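Local coordinates for periplasmic iron-binding protein (Synechocystis sp., PDB 2VOZ), which probably serves as a periplasmic substrate-binding subunit of an ABC transporter that imports ferric iron, at residues S41-N45 with T46-L50; I68-I71 with Q72-A76; L282-L285 with A286-D289. All blocks are in the same frame, centred on the assembly; numbering follows the deposited sequence.

Contact 1 of 3, residues S41-N45 with T46-L50; sequences SRHYN and TDDAL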
# COMPACT_ATOMS: atom_id res chain seq x y z
N SER B 41 13.60 -12.05 -1.60
CA SER B 41 12.24 -12.60 -1.59
C SER B 41 11.50 -12.22 -0.33
O SER B 41 10.35 -12.66 -0.11
CB SER B 41 12.26 -14.13 -1.73
OG SER B 41 12.92 -14.73 -0.64
N ARG B 42 12.16 -11.41 0.50
CA ARG B 42 11.57 -10.90 1.73
C ARG B 42 11.41 -9.39 1.66
O ARG B 42 12.37 -8.65 1.42
CB ARG B 42 12.47 -11.24 2.92
CG ARG B 42 12.06 -10.50 4.20
CD ARG B 42 13.22 -9.78 4.85
NE ARG B 42 12.77 -8.71 5.74
CZ ARG B 42 12.52 -8.88 7.04
NH1 ARG B 42 12.68 -10.10 7.60
NH2 ARG B 42 12.14 -7.85 7.78
N HIS B 43 10.21 -8.91 1.94
CA HIS B 43 10.11 -7.47 2.16
C HIS B 43 8.94 -7.16 3.03
O HIS B 43 7.84 -7.61 2.80
CB HIS B 43 9.94 -6.72 0.85
CG HIS B 43 9.95 -5.23 1.03
ND1 HIS B 43 8.79 -4.50 1.22
CD2 HIS B 43 10.96 -4.34 1.06
CE1 HIS B 43 9.10 -3.22 1.34
NE2 HIS B 43 10.41 -3.09 1.25
N TYR B 44 9.22 -6.40 4.06
CA TYR B 44 8.18 -5.84 4.84
C TYR B 44 8.37 -4.35 4.67
O TYR B 44 9.51 -3.84 4.77
CB TYR B 44 8.31 -6.40 6.24
CG TYR B 44 8.05 -7.91 6.16
CD1 TYR B 44 6.75 -8.42 6.22
CD2 TYR B 44 9.09 -8.81 5.95
CE1 TYR B 44 6.50 -9.80 6.10
CE2 TYR B 44 8.85 -10.17 5.84
CZ TYR B 44 7.56 -10.65 5.93
OH TYR B 44 7.35 -12.02 5.81
N ASN B 45 7.28 -3.70 4.23
CA ASN B 45 7.17 -2.22 4.19
C ASN B 45 8.04 -1.67 5.26
O ASN B 45 8.76 -0.65 5.15
CB ASN B 45 5.72 -1.80 4.48
CG ASN B 45 4.93 -1.60 3.24
OD1 ASN B 45 5.49 -1.68 2.12
ND2 ASN B 45 3.63 -1.33 3.39
N THR B 46 8.03 -2.41 6.34
CA THR B 46 8.80 -1.96 7.46
C THR B 46 10.32 -1.88 7.25
O THR B 46 10.92 -1.14 7.98
CB THR B 46 8.37 -2.69 8.79
OG1 THR B 46 8.55 -4.10 8.69
CG2 THR B 46 6.91 -2.37 9.18
N ASP B 47 10.92 -2.55 6.24
CA ASP B 47 12.40 -2.55 5.93
C ASP B 47 12.99 -1.33 5.18
O ASP B 47 14.22 -1.10 5.17
CB ASP B 47 12.72 -3.73 4.97
CG ASP B 47 12.51 -5.08 5.58
OD1 ASP B 47 12.46 -5.19 6.81
OD2 ASP B 47 12.43 -6.06 4.79
N ASP B 48 12.16 -0.54 4.52
CA ASP B 48 12.77 0.56 3.72
C ASP B 48 13.61 1.56 4.52
O ASP B 48 14.61 2.03 4.01
CB ASP B 48 11.73 1.29 2.91
CG ASP B 48 10.85 0.35 2.13
OD1 ASP B 48 11.38 -0.61 1.49
OD2 ASP B 48 9.62 0.59 2.19
N ALA B 49 13.22 1.87 5.75
CA ALA B 49 14.03 2.78 6.54
C ALA B 49 15.32 2.07 6.99
O ALA B 49 16.36 2.70 7.15
CB ALA B 49 13.25 3.31 7.75
N LEU B 50 15.25 0.74 7.17
CA LEU B 50 16.44 -0.01 7.55
C LEU B 50 17.46 0.07 6.42
O LEU B 50 18.62 0.28 6.67
CB LEU B 50 16.09 -1.46 7.89
CG LEU B 50 15.02 -1.65 8.96
CD1 LEU B 50 14.79 -3.17 9.16
CD2 LEU B 50 15.41 -0.97 10.30
O HOH W 1 13.32 -6.30 2.15

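Contact 2 of 3, residues I68-I71 with Q72-A76; sequences IERI and QSEGA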
# COMPACT_ATOMS: atom_id res chain seq x y z
N ILE B 68 16.21 -16.84 -8.04
CA ILE B 68 17.31 -17.72 -8.38
C ILE B 68 17.39 -17.86 -9.91
O ILE B 68 18.45 -17.76 -10.53
CB ILE B 68 17.16 -19.12 -7.70
CG1 ILE B 68 17.32 -18.94 -6.17
CG2 ILE B 68 18.17 -20.12 -8.29
CD1 ILE B 68 16.92 -20.20 -5.32
N GLU B 69 16.24 -18.06 -10.54
CA GLU B 69 16.18 -18.21 -11.99
C GLU B 69 16.53 -16.93 -12.74
O GLU B 69 17.13 -16.97 -13.81
CB GLU B 69 14.78 -18.66 -12.37
CG GLU B 69 14.52 -20.06 -11.83
CD GLU B 69 13.14 -20.52 -12.10
OE1 GLU B 69 12.35 -19.76 -12.70
OE2 GLU B 69 12.85 -21.67 -11.69
N ARG B 70 16.16 -15.80 -12.16
CA ARG B 70 16.51 -14.52 -12.78
C ARG B 70 18.02 -14.40 -12.79
O ARG B 70 18.59 -14.01 -13.81
CB ARG B 70 15.88 -13.35 -12.06
CG ARG B 70 16.41 -12.01 -12.54
CD ARG B 70 15.67 -10.87 -11.89
NE ARG B 70 16.35 -9.60 -12.13
CZ ARG B 70 15.76 -8.42 -12.12
NH1 ARG B 70 14.45 -8.30 -11.92
NH2 ARG B 70 16.49 -7.34 -12.33
N ILE B 71 18.65 -14.67 -11.65
CA ILE B 71 20.12 -14.56 -11.58
C ILE B 71 20.82 -15.53 -12.53
O ILE B 71 21.76 -15.17 -13.22
CB ILE B 71 20.62 -14.73 -10.12
CG1 ILE B 71 20.04 -13.63 -9.21
CG2 ILE B 71 22.16 -14.76 -10.07
CD1 ILE B 71 20.08 -14.03 -7.71
N GLN B 72 20.37 -16.78 -12.55
CA GLN B 72 20.86 -17.75 -13.52
C GLN B 72 20.78 -17.19 -14.94
O GLN B 72 21.76 -17.27 -15.68
CB GLN B 72 20.05 -19.05 -13.43
CG GLN B 72 20.39 -19.88 -12.22
CD GLN B 72 19.48 -21.11 -12.11
OE1 GLN B 72 18.28 -20.99 -11.84
NE2 GLN B 72 20.04 -22.28 -12.32
N SER B 73 19.63 -16.59 -15.31
CA SER B 73 19.43 -16.05 -16.66
C SER B 73 20.45 -14.97 -16.95
O SER B 73 20.98 -14.89 -18.06
CB SER B 73 18.03 -15.43 -16.80
OG SER B 73 17.14 -16.26 -17.51
N GLU B 74 20.71 -14.13 -15.96
CA GLU B 74 21.68 -13.00 -16.08
C GLU B 74 23.13 -13.45 -16.27
O GLU B 74 23.96 -12.72 -16.80
CB GLU B 74 21.55 -12.07 -14.87
CG GLU B 74 20.24 -11.32 -14.96
CD GLU B 74 19.82 -10.61 -13.69
OE1 GLU B 74 20.51 -10.71 -12.66
OE2 GLU B 74 18.79 -9.91 -13.74
N GLY B 75 23.41 -14.66 -15.82
CA GLY B 75 24.68 -15.29 -16.11
C GLY B 75 25.86 -14.64 -15.45
O GLY B 75 25.75 -14.05 -14.35
N ALA B 76 27.01 -14.73 -16.13
CA ALA B 76 28.27 -14.37 -15.50
C ALA B 76 28.43 -12.88 -15.19
O ALA B 76 29.27 -12.51 -14.37
CB ALA B 76 29.44 -14.85 -16.34
O HOH W 2 14.68 -16.28 -16.05
O HOH W 3 24.29 -16.33 -13.03

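Contact 3 of 3, residues L282-L285 with A286-D289; sequences LEYL and ASDD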
# COMPACT_ATOMS: atom_id res chain seq x y z
N LEU B 282 25.94 -6.76 4.55
CA LEU B 282 25.75 -7.94 5.44
C LEU B 282 26.15 -7.60 6.86
O LEU B 282 25.44 -7.93 7.81
CB LEU B 282 26.54 -9.18 4.96
CG LEU B 282 26.12 -9.76 3.60
CD1 LEU B 282 27.05 -10.92 3.35
CD2 LEU B 282 24.63 -10.17 3.60
N GLU B 283 27.26 -6.88 7.01
CA GLU B 283 27.68 -6.44 8.36
C GLU B 283 26.65 -5.55 9.03
O GLU B 283 26.38 -5.67 10.25
CB GLU B 283 29.06 -5.74 8.32
CG GLU B 283 30.14 -6.76 7.92
CD GLU B 283 31.53 -6.17 7.64
OE1 GLU B 283 31.68 -4.92 7.54
OE2 GLU B 283 32.46 -7.00 7.50
N TYR B 284 26.09 -4.64 8.24
CA TYR B 284 25.05 -3.77 8.74
C TYR B 284 23.81 -4.56 9.19
O TYR B 284 23.28 -4.30 10.26
CB TYR B 284 24.69 -2.73 7.67
CG TYR B 284 23.42 -1.96 8.00
CD1 TYR B 284 23.41 -0.99 9.01
CD2 TYR B 284 22.25 -2.21 7.26
CE1 TYR B 284 22.24 -0.29 9.30
CE2 TYR B 284 21.06 -1.51 7.55
CZ TYR B 284 21.09 -0.54 8.55
OH TYR B 284 19.89 0.14 8.81
N LEU B 285 23.35 -5.52 8.38
CA LEU B 285 22.20 -6.31 8.76
C LEU B 285 22.44 -7.09 10.06
O LEU B 285 21.47 -7.48 10.72
CB LEU B 285 21.90 -7.32 7.65
CG LEU B 285 21.13 -6.88 6.42
CD1 LEU B 285 20.69 -8.14 5.69
CD2 LEU B 285 19.90 -6.04 6.78
N ALA B 286 23.71 -7.35 10.39
CA ALA B 286 24.07 -8.04 11.65
C ALA B 286 24.24 -7.06 12.83
O ALA B 286 24.51 -7.48 13.96
CB ALA B 286 25.34 -8.84 11.47
N SER B 287 24.09 -5.77 12.59
CA SER B 287 24.23 -4.80 13.68
C SER B 287 23.00 -4.80 14.61
O SER B 287 21.90 -5.22 14.20
CB SER B 287 24.50 -3.41 13.09
OG SER B 287 23.33 -2.87 12.54
N ASP B 288 23.16 -4.34 15.86
CA ASP B 288 22.04 -4.42 16.81
C ASP B 288 20.82 -3.63 16.38
O ASP B 288 19.70 -4.09 16.59
CB ASP B 288 22.47 -3.90 18.20
CG ASP B 288 23.49 -4.79 18.88
OD1 ASP B 288 23.78 -5.91 18.40
OD2 ASP B 288 23.98 -4.35 19.95
N ASP B 289 21.07 -2.44 15.83
CA ASP B 289 20.01 -1.49 15.40
C ASP B 289 19.15 -2.19 14.34
O ASP B 289 17.93 -2.38 14.47
CB ASP B 289 20.68 -0.26 14.75
CG ASP B 289 21.03 0.82 15.76
OD1 ASP B 289 20.95 0.56 17.00
OD2 ASP B 289 21.42 1.93 15.31

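Contact 1 of 3, residues S41-N45 with T46-L50
The guanidinium of Arg42 meets the carboxylate of Asp47 side-on, giving a two-nitrogen salt bridge within the loop that leads from strand 35-40 to helix 48-54 in this periplasmic-binding-protein fold. Arg42 NE reaches Asp47 OD2 at 2.8 Å with an N-H...O angle of 174°, and Arg42 NH2 reaches Asp47 OD1 at 2.8 Å; both oxygens use their syn lone pairs. The two groups are nearly coplanar, so both N-H bonds can point at the carboxylate at once. Tyr44 comes over one guanidinium face of Arg42 with the CD2 edge of its ring, 3.5 Å above the plane and toward the rim, while Phe294 adds a cation-pi contact.

Asp47 OD2 also takes a weak bond from Tyr44 N and a bond from a water that bridges to Arg42 O, so this carboxylate ties together the backbone on both sides of His43. These bonds flank His43 and Tyr44, two iron-binding residues, and are consistent with a fixed backbone there.

With CG anti to the backbone N (chi1 -176°), the His43 ring is carried toward Asp48. Its other neighbours include Leu59 and Glu61 of strand 56-61. The resulting His-carboxylate bond runs from His43 NE2 to Asp48 OD1 at 2.7 Å; the acceptor lies in the imidazole plane, whereas NE2 approaches on the syn side of OD1, 30° out of the carboxylate plane.

Contact 2 of 3, residues I68-I71 with Q72-A76
Glu74 OE2 receives the N-H of Arg70 NE at 2.9 Å, an i to i+4 salt bridge along the last turns of helix 64-74. The bond is bent, with an N-H...O angle of 146°, and the planes of the two groups stand 83° apart, so the arginine meets one oxygen and not both. OE2 lies near the guanidinium edge but tilted from its plane, and NE approaches on the syn side of that oxygen, well out of the carboxylate plane. Arg70 has CG anti to the backbone N (chi1 171°) and runs extended to NE, which lays CG alongside the carboxylate, 3.4 Å from Glu74 OE2. The other ends are held elsewhere: Glu74 OE1 bonds to Tyr39 OH and Ser78 OG, while Arg70 NH1 forms a salt bridge with Asp235 of the third subunit.

On another side of the helix, Gln72 lies beside Ile68 and points the same way, its OE1 3.7 Å from Ile68 CG2. Glu69 extends toward the third subunit, where Arg199 pairs with its OE2. Ile68 and Ile71 both pack on Leu99, in the loop after helix 88-96.

The backbone follows the alpha-helical i to i+4 pattern: Gln72 N bonds to Ile68 O in a nearly straight line, followed by Ser73 N to Glu69 O and Glu74 N to Arg70 O. Gly75 N still reaches Ile71 O at 3.1 Å, yet Gly75 has a positive phi, which favours glycine, and there the chain turns out of the helix. A water finishes this C-terminal end, donating to Ile71 O at 2.8 Å and more weakly to Gly75 O.

Contact 3 of 3, residues L282-L285 with A286-D289
Leu282 opens the last turn of helix 275-285, its O accepting Ala286 N at 3.2 Å. Next along the chain, Glu283 O takes a second, weak bond from the same Ala286 N. Tyr284 O is the centre of the junction, gripped by two groups of Ser287. Ser287 OG donates to Tyr284 O at 2.7 Å, in the carbonyl plane, whereas Ser287 N reaches the same Tyr284 O from above that plane, at 2.9 Å, so the two donors arrive from distinct directions. A chi1 of 74° places OG between the backbone N and carbonyl carbon of Ser287, swinging the hydroxyl back to the preceding helix. Leu285 packs on Phe126, as do Leu282 and Ala286. Of the polar ends, the Glu283 carboxylate bonds to Ser105, and the Tyr284 hydroxyl to Leu50 O and to Tyr293 of the second subunit.

Ser287 sits at the N-cap position of helix 288-297, but its OG bonds back to the helix before, so the two helices meet at a short turn. With an alanine in place of this serine the in-plane donor is gone, and Tyr284 O would probably lose one of its two grips, making the turn less firmly set. The chemistry thus implies that one serine marks the start of one helix while satisfying a carbonyl at the end of another.

Overall arrangement
From the N terminus, contact 1 closes the loop between strand 35-40 and helix 48-54, contact 2 finishes helix 64-74, and contact 3 turns helix 275-285 into helix 288-297. Each is local, and they follow in series, without nesting or crossing. Contacts 1 and 3, far apart in sequence, have centres about 14 Å apart and touch where Leu50 meets Tyr284; both also touch the second subunit. Contact 2 stands apart, its nearest atoms about 8 Å from contact 1 and about 13 Å from contact 3, and faces the third subunit. Contact 1 alone holds iron-binding residues.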